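Local coordinates for quinonprotein alcohol dehydrogenase-like protein (Bacteroides thetaiotaomicron VPI-5482, PDB 4R5O) that is of unknown function but binds calcium and joins an immunoglobulin-like beta-sandwich domain to a seven-bladed beta-propeller, at residues 76-81 and 87-92; 30-35 and 70-75. All coordinates share one frame; numbering follows the deposited sequence.

Interaction 1 (76-81 and 87-92)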
ATOM      1  N   ASP A  76       5.521  20.671 -10.085  1.00 51.91           N
ATOM      2  CA  ASP A  76       6.359  21.690 -10.697  1.00 51.69           C
ATOM      3  C   ASP A  76       5.442  22.578 -11.497  1.00 55.53           C
ATOM      4  O   ASP A  76       4.503  22.075 -12.123  1.00 57.22           O
ATOM      5  CB  ASP A  76       7.485  21.073 -11.553  1.00 53.45           C
ATOM      6  CG  ASP A  76       8.627  20.440 -10.781  1.00 69.69           C
ATOM      7  OD1 ASP A  76       9.259  21.153  -9.963  1.00 71.44           O
ATOM      8  OD2 ASP A  76       8.989  19.282 -11.098  1.00 78.36           O
ATOM      9  N   LEU A  77       5.644  23.888 -11.437  1.00 50.12           N
ATOM     10  CA  LEU A  77       4.772  24.792 -12.166  1.00 49.11           C
ATOM     11  C   LEU A  77       5.578  25.781 -12.996  1.00 54.52           C
ATOM     12  O   LEU A  77       6.485  26.447 -12.485  1.00 54.24           O
ATOM     13  CB  LEU A  77       3.857  25.540 -11.188  1.00 48.82           C
ATOM     14  CG  LEU A  77       2.900  26.602 -11.736  1.00 51.99           C
ATOM     15  CD1 LEU A  77       1.821  26.005 -12.629  1.00 51.26           C
ATOM     16  CD2 LEU A  77       2.264  27.288 -10.625  1.00 52.47           C
ATOM     17  N   SER A  78       5.227  25.861 -14.287  1.00 51.71           N
ATOM     18  CA  SER A  78       5.808  26.812 -15.224  1.00 52.26           C
ATOM     19  C   SER A  78       4.739  27.718 -15.771  1.00 57.81           C
ATOM     20  O   SER A  78       3.577  27.320 -15.945  1.00 56.79           O
ATOM     21  CB  SER A  78       6.536  26.118 -16.371  1.00 54.78           C
ATOM     22  OG  SER A  78       7.655  25.390 -15.899  1.00 64.94           O
ATOM     23  N   CYS A  79       5.144  28.948 -16.053  1.00 56.48           N
ATOM     24  CA  CYS A  79       4.266  29.928 -16.644  1.00 56.48           C
ATOM     25  C   CYS A  79       4.971  30.531 -17.813  1.00 62.29           C
ATOM     26  O   CYS A  79       5.988  31.208 -17.644  1.00 64.29           O
ATOM     27  CB  CYS A  79       3.832  30.976 -15.630  1.00 56.14           C
ATOM     28  SG  CYS A  79       2.784  32.257 -16.327  1.00 61.05           S
ATOM     29  N   ILE A  80       4.461  30.243 -19.008  1.00 57.64           N
ATOM     30  CA  ILE A  80       4.998  30.780 -20.245  1.00 57.15           C
ATOM     31  C   ILE A  80       4.048  31.870 -20.703  1.00 61.74           C
ATOM     32  O   ILE A  80       2.871  31.598 -20.931  1.00 60.95           O
ATOM     33  CB  ILE A  80       5.219  29.671 -21.309  1.00 59.57           C
ATOM     34  CG1 ILE A  80       5.951  28.439 -20.713  1.00 58.86           C
ATOM     35  CG2 ILE A  80       5.951  30.237 -22.518  1.00 59.54           C
ATOM     36  CD1 ILE A  80       5.979  27.248 -21.562  1.00 66.83           C
ATOM     37  N   ILE A  81       4.533  33.116 -20.766  1.00 59.83           N
ATOM     38  CA  ILE A  81       3.747  34.265 -21.240  1.00 60.45           C
ATOM     39  C   ILE A  81       4.378  34.704 -22.550  1.00 65.90           C
ATOM     40  O   ILE A  81       5.578  34.984 -22.589  1.00 65.00           O
ATOM     41  CB  ILE A  81       3.629  35.408 -20.202  1.00 63.20           C
ATOM     42  CG1 ILE A  81       3.335  34.845 -18.794  1.00 61.66           C
ATOM     43  CG2 ILE A  81       2.589  36.452 -20.673  1.00 64.76           C
ATOM     44  CD1 ILE A  81       3.407  35.796 -17.701  1.00 65.71           C
ATOM     45  N   LYS A  87       8.633  35.597 -25.812  1.00 62.26           N
ATOM     46  CA  LYS A  87       8.172  34.585 -24.878  1.00 61.16           C
ATOM     47  C   LYS A  87       8.991  34.632 -23.584  1.00 66.08           C
ATOM     48  O   LYS A  87      10.222  34.722 -23.630  1.00 65.78           O
ATOM     49  CB  LYS A  87       8.334  33.226 -25.588  1.00 62.67           C
ATOM     50  CG  LYS A  87       7.904  31.997 -24.843  1.00 75.77           C
ATOM     51  CD  LYS A  87       7.950  30.732 -25.685  1.00 86.03           C
ATOM     52  CE  LYS A  87       9.307  30.109 -25.856  1.00 99.61           C
ATOM     53  NZ  LYS A  87       9.232  28.820 -26.600  1.00109.24           N
ATOM     54  N   VAL A  88       8.320  34.562 -22.432  1.00 62.77           N
ATOM     55  CA  VAL A  88       9.007  34.530 -21.139  1.00 61.76           C
ATOM     56  C   VAL A  88       8.513  33.290 -20.348  1.00 63.13           C
ATOM     57  O   VAL A  88       7.347  32.919 -20.451  1.00 63.77           O
ATOM     58  CB  VAL A  88       8.865  35.833 -20.328  1.00 66.80           C
ATOM     59  CG1 VAL A  88       7.409  36.198 -20.063  1.00 67.33           C
ATOM     60  CG2 VAL A  88       9.632  35.732 -19.023  1.00 66.39           C
ATOM     61  N   GLU A  89       9.413  32.644 -19.599  1.00 56.66           N
ATOM     62  CA  GLU A  89       9.074  31.477 -18.810  1.00 54.94           C
ATOM     63  C   GLU A  89       9.647  31.578 -17.378  1.00 58.83           C
ATOM     64  O   GLU A  89      10.865  31.691 -17.187  1.00 59.21           O
ATOM     65  CB  GLU A  89       9.576  30.195 -19.489  1.00 55.20           C
ATOM     66  CG  GLU A  89       9.274  28.933 -18.698  1.00 63.28           C
ATOM     67  CD  GLU A  89       9.700  27.629 -19.329  1.00 86.41           C
ATOM     68  OE1 GLU A  89      10.010  27.623 -20.542  1.00 75.37           O
ATOM     69  OE2 GLU A  89       9.658  26.595 -18.623  1.00 91.60           O
HETATM   70  N   MSE A  90       8.743  31.480 -16.384  1.00 53.57           N
HETATM   71  CA  MSE A  90       9.030  31.443 -14.948  1.00 51.18           C
HETATM   72  C   MSE A  90       8.653  30.119 -14.388  1.00 53.92           C
HETATM   73  O   MSE A  90       7.650  29.564 -14.811  1.00 53.46           O
HETATM   74  CB  MSE A  90       8.285  32.531 -14.206  1.00 53.21           C
HETATM   75  CG  MSE A  90       8.700  33.903 -14.586  1.00 59.96           C
HETATM   76 SE   MSE A  90       7.229  35.063 -14.290  0.75 66.56          SE
HETATM   77  CE  MSE A  90       5.929  34.189 -15.606  1.00 62.44           C
ATOM     78  N   SER A  91       9.406  29.624 -13.413  1.00 51.06           N
ATOM     79  CA  SER A  91       9.106  28.333 -12.808  1.00 50.39           C
ATOM     80  C   SER A  91       9.159  28.399 -11.283  1.00 53.45           C
ATOM     81  O   SER A  91       9.900  29.197 -10.690  1.00 52.55           O
ATOM     82  CB  SER A  91      10.071  27.267 -13.311  1.00 52.74           C
ATOM     83  OG  SER A  91       9.916  27.115 -14.713  1.00 65.82           O
ATOM     84  N   THR A  92       8.323  27.568 -10.665  1.00 49.28           N
ATOM     85  CA  THR A  92       8.254  27.386  -9.221  1.00 49.63           C
ATOM     86  C   THR A  92       7.718  25.966  -9.000  1.00 52.56           C
ATOM     87  O   THR A  92       7.611  25.185  -9.950  1.00 51.04           O
ATOM     88  CB  THR A  92       7.431  28.503  -8.498  1.00 57.87           C
ATOM     89  OG1 THR A  92       7.639  28.371  -7.093  1.00 58.62           O
ATOM     90  CG2 THR A  92       5.915  28.476  -8.831  1.00 52.63           C
TER
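Ile80 and Glu89 lie side by side on one face of an antiparallel beta hairpin in the immunoglobulin-like sandwich domain, their side chains pointing the same way. Ile80 CG1 follows the aliphatic stem of the glutamate, 3.9 Å from Glu89 CG. The other branch serves a second neighbour, with Ile80 CG2 3.5 Å from Lys87 CG. Shortening Ile80 to an alanine would probably strip the stems of Lys87 and Glu89 of this apolar support and let both long chains swing more freely.

The pairing is documented by six backbone hydrogen bonds, two in each of the pairs Leu77-Thr92, Cys79-Met90 and Ile81-Val88, and by axes of the two segments that approach to 4.6 Å, their directions 163° apart. Leu77, Cys79 and Ile81 alternate along their strand with Ser78 and Ile80, and so project from the reverse face. There the selenomethionine Met90 bends at its last torsion (chi3 -62°), which turns its methyl back over the partner strand: Met90 CE sits 3.8 Å from Cys79 SG and 3.7 Å from Ile81 CD1. Trp52 touches Leu77 and Cys79, while Phe23 meets both Cys79 and Met90; Leu77, Cys79 and Ile81 are buried here, whereas Glu89 and Ser91 on the other face are exposed.

On the face of Ile80, the two serine hydroxyls of the non-hydrogen-bonded pair join directly, Ser78 OG to Ser91 OG at 3.1 Å, with either able to donate.

Interaction 2 (30-35 and 70-75)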
ATOM      1  N   LEU A  30       0.855  24.760   0.713  1.00 52.68           N
ATOM      2  CA  LEU A  30      -0.551  25.062   1.017  1.00 51.70           C
ATOM      3  C   LEU A  30      -1.177  24.005   1.913  1.00 54.48           C
ATOM      4  O   LEU A  30      -0.739  22.862   1.900  1.00 52.57           O
ATOM      5  CB  LEU A  30      -1.398  25.162  -0.283  1.00 50.78           C
ATOM      6  CG  LEU A  30      -0.997  26.234  -1.286  1.00 54.33           C
ATOM      7  CD1 LEU A  30      -0.200  25.614  -2.490  1.00 52.37           C
ATOM      8  CD2 LEU A  30      -2.221  27.016  -1.735  1.00 54.66           C
ATOM      9  N   GLU A  31      -2.240  24.374   2.639  1.00 52.26           N
ATOM     10  CA  GLU A  31      -2.991  23.408   3.434  1.00 52.19           C
ATOM     11  C   GLU A  31      -3.981  22.689   2.550  1.00 56.19           C
ATOM     12  O   GLU A  31      -4.399  23.246   1.528  1.00 56.12           O
ATOM     13  CB  GLU A  31      -3.727  24.072   4.626  1.00 54.18           C
ATOM     14  CG  GLU A  31      -2.844  24.793   5.634  1.00 58.53           C
ATOM     15  CD  GLU A  31      -1.799  23.990   6.381  1.00 81.89           C
ATOM     16  OE1 GLU A  31      -2.014  22.777   6.616  1.00 81.16           O
ATOM     17  OE2 GLU A  31      -0.785  24.600   6.788  1.00 83.82           O
ATOM     18  N   LEU A  32      -4.380  21.463   2.936  1.00 52.69           N
ATOM     19  CA  LEU A  32      -5.437  20.755   2.215  1.00 52.46           C
ATOM     20  C   LEU A  32      -6.698  21.606   2.324  1.00 57.48           C
ATOM     21  O   LEU A  32      -6.985  22.153   3.397  1.00 57.89           O
ATOM     22  CB  LEU A  32      -5.636  19.319   2.741  1.00 51.94           C
ATOM     23  CG  LEU A  32      -4.531  18.321   2.412  1.00 55.99           C
ATOM     24  CD1 LEU A  32      -4.599  17.106   3.314  1.00 55.65           C
ATOM     25  CD2 LEU A  32      -4.534  17.942   0.932  1.00 58.34           C
ATOM     26  N   GLY A  33      -7.340  21.843   1.194  1.00 54.47           N
ATOM     27  CA  GLY A  33      -8.517  22.702   1.153  1.00 56.16           C
ATOM     28  C   GLY A  33      -8.244  24.102   0.624  1.00 61.54           C
ATOM     29  O   GLY A  33      -9.178  24.758   0.161  1.00 63.00           O
ATOM     30  N   GLU A  34      -6.962  24.574   0.680  1.00 56.14           N
ATOM     31  CA  GLU A  34      -6.567  25.886   0.178  1.00 55.18           C
ATOM     32  C   GLU A  34      -6.442  25.872  -1.349  1.00 59.30           C
ATOM     33  O   GLU A  34      -6.345  24.795  -1.954  1.00 58.10           O
ATOM     34  CB  GLU A  34      -5.256  26.371   0.797  1.00 56.25           C
ATOM     35  CG  GLU A  34      -5.288  26.574   2.303  1.00 66.61           C
ATOM     36  CD  GLU A  34      -4.082  27.256   2.935  1.00 96.31           C
ATOM     37  OE1 GLU A  34      -3.103  27.580   2.218  1.00 85.24           O
ATOM     38  OE2 GLU A  34      -4.146  27.512   4.159  1.00 95.33           O
ATOM     39  N   THR A  35      -6.467  27.072  -1.969  1.00 56.42           N
ATOM     40  CA  THR A  35      -6.354  27.233  -3.417  1.00 56.11           C
ATOM     41  C   THR A  35      -5.118  28.062  -3.745  1.00 59.48           C
ATOM     42  O   THR A  35      -4.914  29.143  -3.173  1.00 59.44           O
ATOM     43  CB  THR A  35      -7.632  27.875  -3.993  1.00 65.17           C
ATOM     44  OG1 THR A  35      -8.765  27.078  -3.634  1.00 68.62           O
ATOM     45  CG2 THR A  35      -7.589  28.019  -5.507  1.00 64.42           C
ATOM     46  N   ASP A  70      -6.903  20.013  -3.095  1.00 58.89           N
ATOM     47  CA  ASP A  70      -7.955  19.183  -2.507  1.00 59.60           C
ATOM     48  C   ASP A  70      -7.454  17.732  -2.305  1.00 62.73           C
ATOM     49  O   ASP A  70      -8.204  16.875  -1.835  1.00 63.51           O
ATOM     50  CB  ASP A  70      -9.226  19.229  -3.384  1.00 62.59           C
ATOM     51  CG  ASP A  70      -9.062  18.880  -4.856  1.00 78.78           C
ATOM     52  OD1 ASP A  70      -7.926  18.474  -5.264  1.00 79.01           O
ATOM     53  OD2 ASP A  70     -10.059  19.030  -5.611  1.00 85.95           O
ATOM     54  N   ASN A  71      -6.162  17.492  -2.577  1.00 57.90           N
ATOM     55  CA  ASN A  71      -5.543  16.185  -2.404  1.00 56.31           C
ATOM     56  C   ASN A  71      -4.057  16.301  -2.026  1.00 58.36           C
ATOM     57  O   ASN A  71      -3.409  17.219  -2.511  1.00 57.35           O
ATOM     58  CB  ASN A  71      -5.680  15.387  -3.710  1.00 56.65           C
ATOM     59  CG  ASN A  71      -6.034  13.924  -3.504  1.00 79.55           C
ATOM     60  OD1 ASN A  71      -7.082  13.606  -2.926  1.00 82.57           O
ATOM     61  ND2 ASN A  71      -5.246  13.002  -4.066  1.00 59.67           N
ATOM     62  N   PRO A  72      -3.456  15.388  -1.217  1.00 55.13           N
ATOM     63  CA  PRO A  72      -1.999  15.453  -1.015  1.00 53.97           C
ATOM     64  C   PRO A  72      -1.293  15.468  -2.364  1.00 55.48           C
ATOM     65  O   PRO A  72      -1.607  14.621  -3.201  1.00 54.64           O
ATOM     66  CB  PRO A  72      -1.694  14.180  -0.211  1.00 54.95           C
ATOM     67  CG  PRO A  72      -2.958  13.838   0.443  1.00 60.26           C
ATOM     68  CD  PRO A  72      -4.017  14.199  -0.551  1.00 56.53           C
ATOM     69  N   CYS A  73      -0.428  16.472  -2.615  1.00 50.51           N
ATOM     70  CA  CYS A  73       0.241  16.611  -3.907  1.00 49.75           C
ATOM     71  C   CYS A  73       1.574  17.321  -3.759  1.00 50.85           C
ATOM     72  O   CYS A  73       1.878  17.884  -2.725  1.00 50.95           O
ATOM     73  CB  CYS A  73      -0.652  17.364  -4.896  1.00 51.82           C
ATOM     74  SG  CYS A  73      -0.976  19.106  -4.458  1.00 57.24           S
ATOM     75  N   ARG A  74       2.352  17.283  -4.838  1.00 45.76           N
ATOM     76  CA  ARG A  74       3.619  17.945  -5.096  1.00 44.71           C
ATOM     77  C   ARG A  74       3.662  18.104  -6.598  1.00 51.25           C
ATOM     78  O   ARG A  74       3.274  17.173  -7.304  1.00 52.95           O
ATOM     79  CB  ARG A  74       4.858  17.230  -4.490  1.00 38.99           C
ATOM     80  CG  ARG A  74       5.146  15.896  -5.052  1.00 38.45           C
ATOM     81  CD  ARG A  74       6.548  15.429  -4.782  1.00 50.48           C
ATOM     82  NE  ARG A  74       6.726  14.114  -5.410  1.00 57.61           N
ATOM     83  CZ  ARG A  74       7.861  13.437  -5.469  1.00 61.12           C
ATOM     84  NH1 ARG A  74       8.971  13.947  -4.959  1.00 37.81           N
ATOM     85  NH2 ARG A  74       7.897  12.245  -6.055  1.00 58.89           N
ATOM     86  N   ALA A  75       4.005  19.304  -7.089  1.00 48.48           N
ATOM     87  CA  ALA A  75       4.016  19.599  -8.516  1.00 48.34           C
ATOM     88  C   ALA A  75       4.988  20.718  -8.859  1.00 54.38           C
ATOM     89  O   ALA A  75       5.264  21.577  -8.030  1.00 54.13           O
ATOM     90  CB  ALA A  75       2.617  19.991  -8.982  1.00 49.42           C
TER
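Leu32 reaches the 70-75 segment through one methyl, CD2, which settles on the peptide linking Asn71 to Pro72. Leu32 CB is still remote, 5.6 Å from Asp70 C. With CG placed anti to its own carbonyl carbon (chi1 -71°), the chain heads toward 70-75, and Leu32 CG stands 4.8 Å from Pro72 N. At the branch, CD1 continues the chain away from CA (chi2 162°), while CD2 turns off it toward the opposing backbone. Leu32 CD2 is 3.4 Å from Asn71 C and lies almost straight above the face of that peptide group. The same methyl is 3.5 Å from Pro72 N. It also meets the proline ring, Leu32 CD2 being 4.1 Å from Pro72 CD.

Leu32 is presented by a type II beta turn, Glu31 to Glu34, which connects strands 28-31 and 35-38 of the immunoglobulin-like sandwich. Its closing bond runs from Glu34 N to Glu31 O at 3.0 Å. Gly33 takes the third position with phi 102°, where a side chain would press on the carbonyl oxygen of Leu32. A weak bond, Glu31 N to Glu34 OE1 at 3.3 Å, spans the turn as well.

No hydrogen bond joins the two segments, which meet by van der Waals contact. Beyond them, Tyr123 of strand 121-123 touches Leu32, Asn71 and Pro72 alike, and Pro72 O accepts a hydrogen bond from Ser129 OG.

Overall arrangement
Both contacts belong to the sandwich domain, and their centres are about 20 Å apart. Along the chain they come one after the other: interaction 2 joins 30-35 to 70-75, and the chain then runs directly into 76-81, the first segment of interaction 1. Strand 74-83 is common to both, and in the mixed five-stranded sheet strand 86-97 lies between it and strand 28-31. Interaction 1 is thus strand pairing within the sheet, whereas interaction 2 packs loops at the strand ends. Their places differ too, with interaction 1 about 35 Å and interaction 2 about 21 Å from the chain centre, the latter near strand 121-123 of a propeller sheet, consistent with a position at the domain junction.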